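Local coordinates for glycosyl hydrolase family 10 (Bacteroides intestinalis DSM 17393, PDB 4QPW), which is a carbohydrate-binding module that binds xylo-oligosaccharide and probably xylan, within a larger enzyme that probably hydrolyses glycosidic bonds, at residues 29-34 / 38-43; 62-67 / 137-142. All blocks are in the same frame, centred on the assembly; numbering follows the deposited sequence.

Contact 1. Residues 29-34 / 38-43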
# COMPACT_ATOMS: atom_id res chain seq x y z
N THR A 29 -12.28 -6.93 10.25
CA THR A 29 -11.31 -6.11 9.43
C THR A 29 -11.87 -4.74 9.31
O THR A 29 -13.06 -4.54 9.01
CB THR A 29 -11.16 -6.75 8.10
OG1 THR A 29 -10.75 -8.13 8.20
CG2 THR A 29 -10.11 -5.98 7.26
N THR A 30 -10.98 -3.72 9.41
CA THR A 30 -11.33 -2.35 9.10
C THR A 30 -10.21 -1.71 8.29
O THR A 30 -9.03 -1.96 8.52
CB THR A 30 -11.62 -1.49 10.30
OG1 THR A 30 -10.63 -1.44 11.13
CG2 THR A 30 -12.71 -2.09 11.13
N ILE A 31 -10.58 -0.92 7.31
CA ILE A 31 -9.66 -0.09 6.48
C ILE A 31 -10.12 1.35 6.48
O ILE A 31 -11.30 1.63 6.11
CB ILE A 31 -9.59 -0.61 5.04
CG1 ILE A 31 -9.14 -2.04 4.95
CG2 ILE A 31 -8.73 0.30 4.18
CD1 ILE A 31 -9.24 -2.64 3.59
N GLY A 32 -9.31 2.29 6.96
CA GLY A 32 -9.67 3.70 6.91
C GLY A 32 -8.64 4.56 7.62
O GLY A 32 -7.58 4.05 8.01
N LYS A 33 -8.96 5.81 7.78
CA LYS A 33 -8.01 6.72 8.39
C LYS A 33 -7.97 6.69 9.84
O LYS A 33 -9.09 6.63 10.51
CB LYS A 33 -8.37 8.14 8.01
CG LYS A 33 -7.82 8.54 6.76
CD LYS A 33 -6.28 8.72 6.72
CE LYS A 33 -5.65 9.59 7.74
NZ LYS A 33 -5.91 11.07 7.56
N ASN A 34 -6.82 6.73 10.46
CA ASN A 34 -6.61 6.99 11.89
C ASN A 34 -6.19 8.44 11.96
O ASN A 34 -5.07 8.85 11.59
CB ASN A 34 -5.57 6.07 12.47
CG ASN A 34 -5.19 6.36 13.93
OD1 ASN A 34 -5.34 7.46 14.40
ND2 ASN A 34 -4.76 5.34 14.60
N GLY A 38 -2.57 10.01 12.24
CA GLY A 38 -2.44 10.62 10.97
C GLY A 38 -1.92 9.62 9.89
O GLY A 38 -0.82 9.81 9.33
N CYS A 39 -2.64 8.54 9.62
CA CYS A 39 -2.22 7.47 8.74
C CYS A 39 -3.39 6.70 8.23
O CYS A 39 -4.46 6.67 8.88
CB CYS A 39 -1.23 6.56 9.45
SG CYS A 39 -1.82 5.72 10.89
N LEU A 40 -3.22 6.01 7.12
CA LEU A 40 -4.12 4.94 6.72
C LEU A 40 -3.91 3.77 7.66
O LEU A 40 -2.75 3.44 7.97
CB LEU A 40 -3.86 4.58 5.26
CG LEU A 40 -4.65 3.47 4.67
CD1 LEU A 40 -6.16 3.71 4.68
CD2 LEU A 40 -4.20 3.19 3.26
N GLU A 41 -4.95 3.08 8.09
CA GLU A 41 -4.84 1.98 9.02
C GLU A 41 -5.67 0.80 8.55
O GLU A 41 -6.84 0.94 8.19
CB GLU A 41 -5.29 2.46 10.40
CG GLU A 41 -5.20 1.44 11.51
CD GLU A 41 -5.27 2.05 12.93
OE1 GLU A 41 -6.26 1.63 13.61
OE2 GLU A 41 -4.43 2.76 13.37
N ILE A 42 -5.07 -0.36 8.59
CA ILE A 42 -5.71 -1.65 8.21
C ILE A 42 -5.61 -2.53 9.47
O ILE A 42 -4.48 -2.92 9.88
CB ILE A 42 -5.09 -2.31 7.02
CG1 ILE A 42 -5.10 -1.31 5.82
CG2 ILE A 42 -5.78 -3.63 6.71
CD1 ILE A 42 -3.78 -0.57 5.60
N LYS A 43 -6.75 -2.80 10.11
CA LYS A 43 -6.77 -3.58 11.35
C LYS A 43 -7.50 -4.87 11.17
O LYS A 43 -8.62 -4.88 10.66
CB LYS A 43 -7.44 -2.80 12.43
CG LYS A 43 -6.70 -1.71 13.00
CD LYS A 43 -7.35 -1.35 14.36
CE LYS A 43 -7.51 -2.60 15.19
NZ LYS A 43 -7.18 -2.39 16.62
O HOH W 1 -8.71 0.42 10.41
O HOH W 2 -10.86 -4.42 12.86
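The amide of Asn34 and the carboxylate of Glu41 meet with their planes 77° apart. Asn34 ND2 gives a nearly straight hydrogen bond to Glu41 OE2 (2.9 Å). The acceptor lies in the amide plane, but the donor comes from above the carboxylate plane. Asn34 CG stands anti to the backbone N (chi1 174°), which carries ND2 over to the glutamate. At the other end of the amide, OD1 accepts from Glu37 N. Glu41 OE2 also accepts from Gln133 NE2, so two amide donors hold one oxygen. An alanine in place of Glu41 would probably leave Asn34 ND2 and Gln133 NE2 without this shared acceptor, the asparagine amide then being held through OD1.

The backbones form an antiparallel ladder. Thr30 pairs with Lys43 and Gly32 with Glu41, each hydrogen-bonded in both directions. At the turn, Asn34 O accepts from Gly38 N (2.8 Å) and Cys39 N (3.1 Å), a G1 beta bulge. At the phi/psi of Gly38 (78°/60°) a CB would run into the preceding carbonyl O. Lys33 bends back until its CE lies 3.4 Å from Cys39 O, while its NZ is bound by Asp35 and the carbonyls of Tyr10 and Ala13. On the face opposite Asn34 and Glu41, Ile31 CG1 lies beside Ile42 CG2 (4.1 Å). Water 1 links Thr30 OG1 to Glu41 O.

This is the hairpin of strands 33-34 and 39-44, extended by strand 29-31. Strand 39-44 also pairs with strand 130-141. The isoleucine face looks onto Tyr56 of strand 54-57, in the five-stranded sheet of this beta sandwich.

Contact 2. Residues 62-67 / 137-142; sequences LPIEIG and VKITHS
Leu62 and Ile64 meet Ile139 where an irregular loop runs past the end of strand 130-141 without pairing to it, the nearest CA atoms, of Leu62 and Ile139, being 8.0 Å apart. Pro63 is the centre of an inverse gamma turn, with a weak hydrogen bond from Ile64 N to Leu62 O (3.2 Å). The turn places the side chains of Leu62 and Ile64 on the same partner. The setting is the beta sandwich of a carbohydrate-binding module, and the loop joins strand 54-57 of one sheet to strand 69-78 of the other.

The contact is wholly apolar. Ile139 points toward the loop and serves both residues, one with each branch at CB. Its CG1 stands anti to its own carbonyl carbon (chi1 -60°), and this branch goes to Leu62. The CG2 methyl goes to Ile64. Each loop side chain crosses that of Ile139 at about a right angle, and all three residues are buried.

Other parts of the fold close the cluster. Val88 of strand 82-89 touches both Leu62 and Ile64, while Tyr70 of strand 69-78 touches Ile64 and Ile139. The loop backbone is hydrogen-bonded elsewhere, Leu62 with Gly119 and Ile64 with Gly118. The two apolar approaches are similar in length: Leu62 CD2 lies 4.0 Å from Ile139 CG1, and Ile64 CG2 lies 3.8 Å from Ile139 CG2, methyl against methyl.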
# COMPACT_ATOMS: atom_id res chain seq x y z
N LEU A 62 -1.79 6.98 -11.16
CA LEU A 62 -0.34 7.21 -11.16
C LEU A 62 0.16 7.78 -12.46
O LEU A 62 -0.29 7.31 -13.55
CB LEU A 62 0.38 5.93 -10.80
CG LEU A 62 0.09 5.30 -9.45
CD1 LEU A 62 0.84 3.99 -9.32
CD2 LEU A 62 0.38 6.25 -8.30
N PRO A 63 1.17 8.61 -12.44
CA PRO A 63 1.68 9.28 -13.68
C PRO A 63 2.84 8.47 -14.21
O PRO A 63 4.07 9.05 -14.14
CB PRO A 63 2.18 10.60 -13.17
CG PRO A 63 2.74 10.25 -11.78
CD PRO A 63 1.69 9.28 -11.24
N ILE A 64 2.82 7.21 -14.32
CA ILE A 64 3.90 6.35 -14.75
C ILE A 64 3.67 5.91 -16.20
O ILE A 64 2.56 5.71 -16.65
CB ILE A 64 4.19 5.21 -13.79
CG1 ILE A 64 3.04 4.27 -13.64
CG2 ILE A 64 4.71 5.69 -12.42
CD1 ILE A 64 3.23 3.14 -12.58
N GLU A 65 4.81 5.76 -16.89
CA GLU A 65 4.82 5.43 -18.36
C GLU A 65 5.58 4.17 -18.54
O GLU A 65 6.63 3.92 -17.98
CB GLU A 65 5.53 6.56 -19.09
CG GLU A 65 4.82 7.90 -18.95
CD GLU A 65 5.71 9.03 -19.47
OE1 GLU A 65 5.69 9.16 -20.67
OE2 GLU A 65 6.50 9.66 -18.75
N ILE A 66 5.04 3.28 -19.43
CA ILE A 66 5.62 1.97 -19.63
C ILE A 66 7.13 2.04 -19.98
O ILE A 66 7.51 2.85 -20.81
CB ILE A 66 4.82 1.18 -20.76
CG1 ILE A 66 5.32 -0.27 -20.83
CG2 ILE A 66 4.87 1.89 -22.13
CD1 ILE A 66 4.51 -1.12 -21.79
N GLY A 67 7.88 1.23 -19.36
CA GLY A 67 9.29 1.11 -19.65
C GLY A 67 10.17 2.11 -18.96
O GLY A 67 11.40 1.96 -18.96
N VAL A 137 2.54 7.47 0.45
CA VAL A 137 3.03 6.76 -0.71
C VAL A 137 3.54 7.76 -1.72
O VAL A 137 2.84 8.77 -1.98
CB VAL A 137 1.88 5.90 -1.34
CG1 VAL A 137 2.39 5.12 -2.50
CG2 VAL A 137 1.29 4.95 -0.31
N LYS A 138 4.72 7.53 -2.27
CA LYS A 138 5.28 8.37 -3.31
C LYS A 138 5.73 7.53 -4.47
O LYS A 138 6.18 6.40 -4.28
CB LYS A 138 6.50 9.19 -2.78
CG LYS A 138 6.24 10.08 -1.59
CD LYS A 138 7.43 10.79 -1.04
CE LYS A 138 7.14 11.57 0.22
NZ LYS A 138 8.33 12.27 0.77
N ILE A 139 5.69 8.15 -5.65
CA ILE A 139 6.41 7.62 -6.83
C ILE A 139 7.45 8.64 -7.17
O ILE A 139 7.15 9.84 -7.27
CB ILE A 139 5.49 7.42 -8.05
CG1 ILE A 139 4.34 6.43 -7.78
CG2 ILE A 139 6.29 7.01 -9.26
CD1 ILE A 139 4.70 5.07 -7.43
N THR A 140 8.70 8.19 -7.35
CA THR A 140 9.84 9.08 -7.65
C THR A 140 10.59 8.54 -8.86
O THR A 140 10.46 7.41 -9.29
CB THR A 140 10.78 9.25 -6.44
OG1 THR A 140 11.51 8.06 -6.20
CG2 THR A 140 10.03 9.63 -5.19
N HIS A 141 11.44 9.43 -9.43
CA HIS A 141 12.43 8.97 -10.40
C HIS A 141 13.69 9.81 -10.17
O HIS A 141 13.68 10.87 -9.58
CB HIS A 141 11.92 9.12 -11.86
CG HIS A 141 11.81 10.50 -12.26
ND1 HIS A 141 10.73 11.27 -11.99
CD2 HIS A 141 12.64 11.32 -12.95
CE1 HIS A 141 10.86 12.50 -12.42
NE2 HIS A 141 12.05 12.55 -13.02
N SER A 142 14.80 9.31 -10.72
CA SER A 142 16.12 9.93 -10.42
C SER A 142 16.38 11.05 -11.26
O SER A 142 16.31 10.88 -12.44
CB SER A 142 17.12 8.86 -10.72
OG SER A 142 17.13 8.08 -9.58

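Contacts 1 and 2 lie on opposite sides of the module's centre. Their centres are 25 Å apart, and their nearest atoms about 7 Å, so they do not touch. They are joined through one sheet: strand 39-44 of contact 1 is the neighbour of strand 130-141, whose later part carries contact 2. Contact 1 is a local hairpin ladder, whereas contact 2 ties residues distant in sequence by side chains alone. The xylose units are bound by other residues, among them Trp18, Trp91 and Gln124. The side chain of Ile31 in contact 1 remains about 12 Å from a bound xylose.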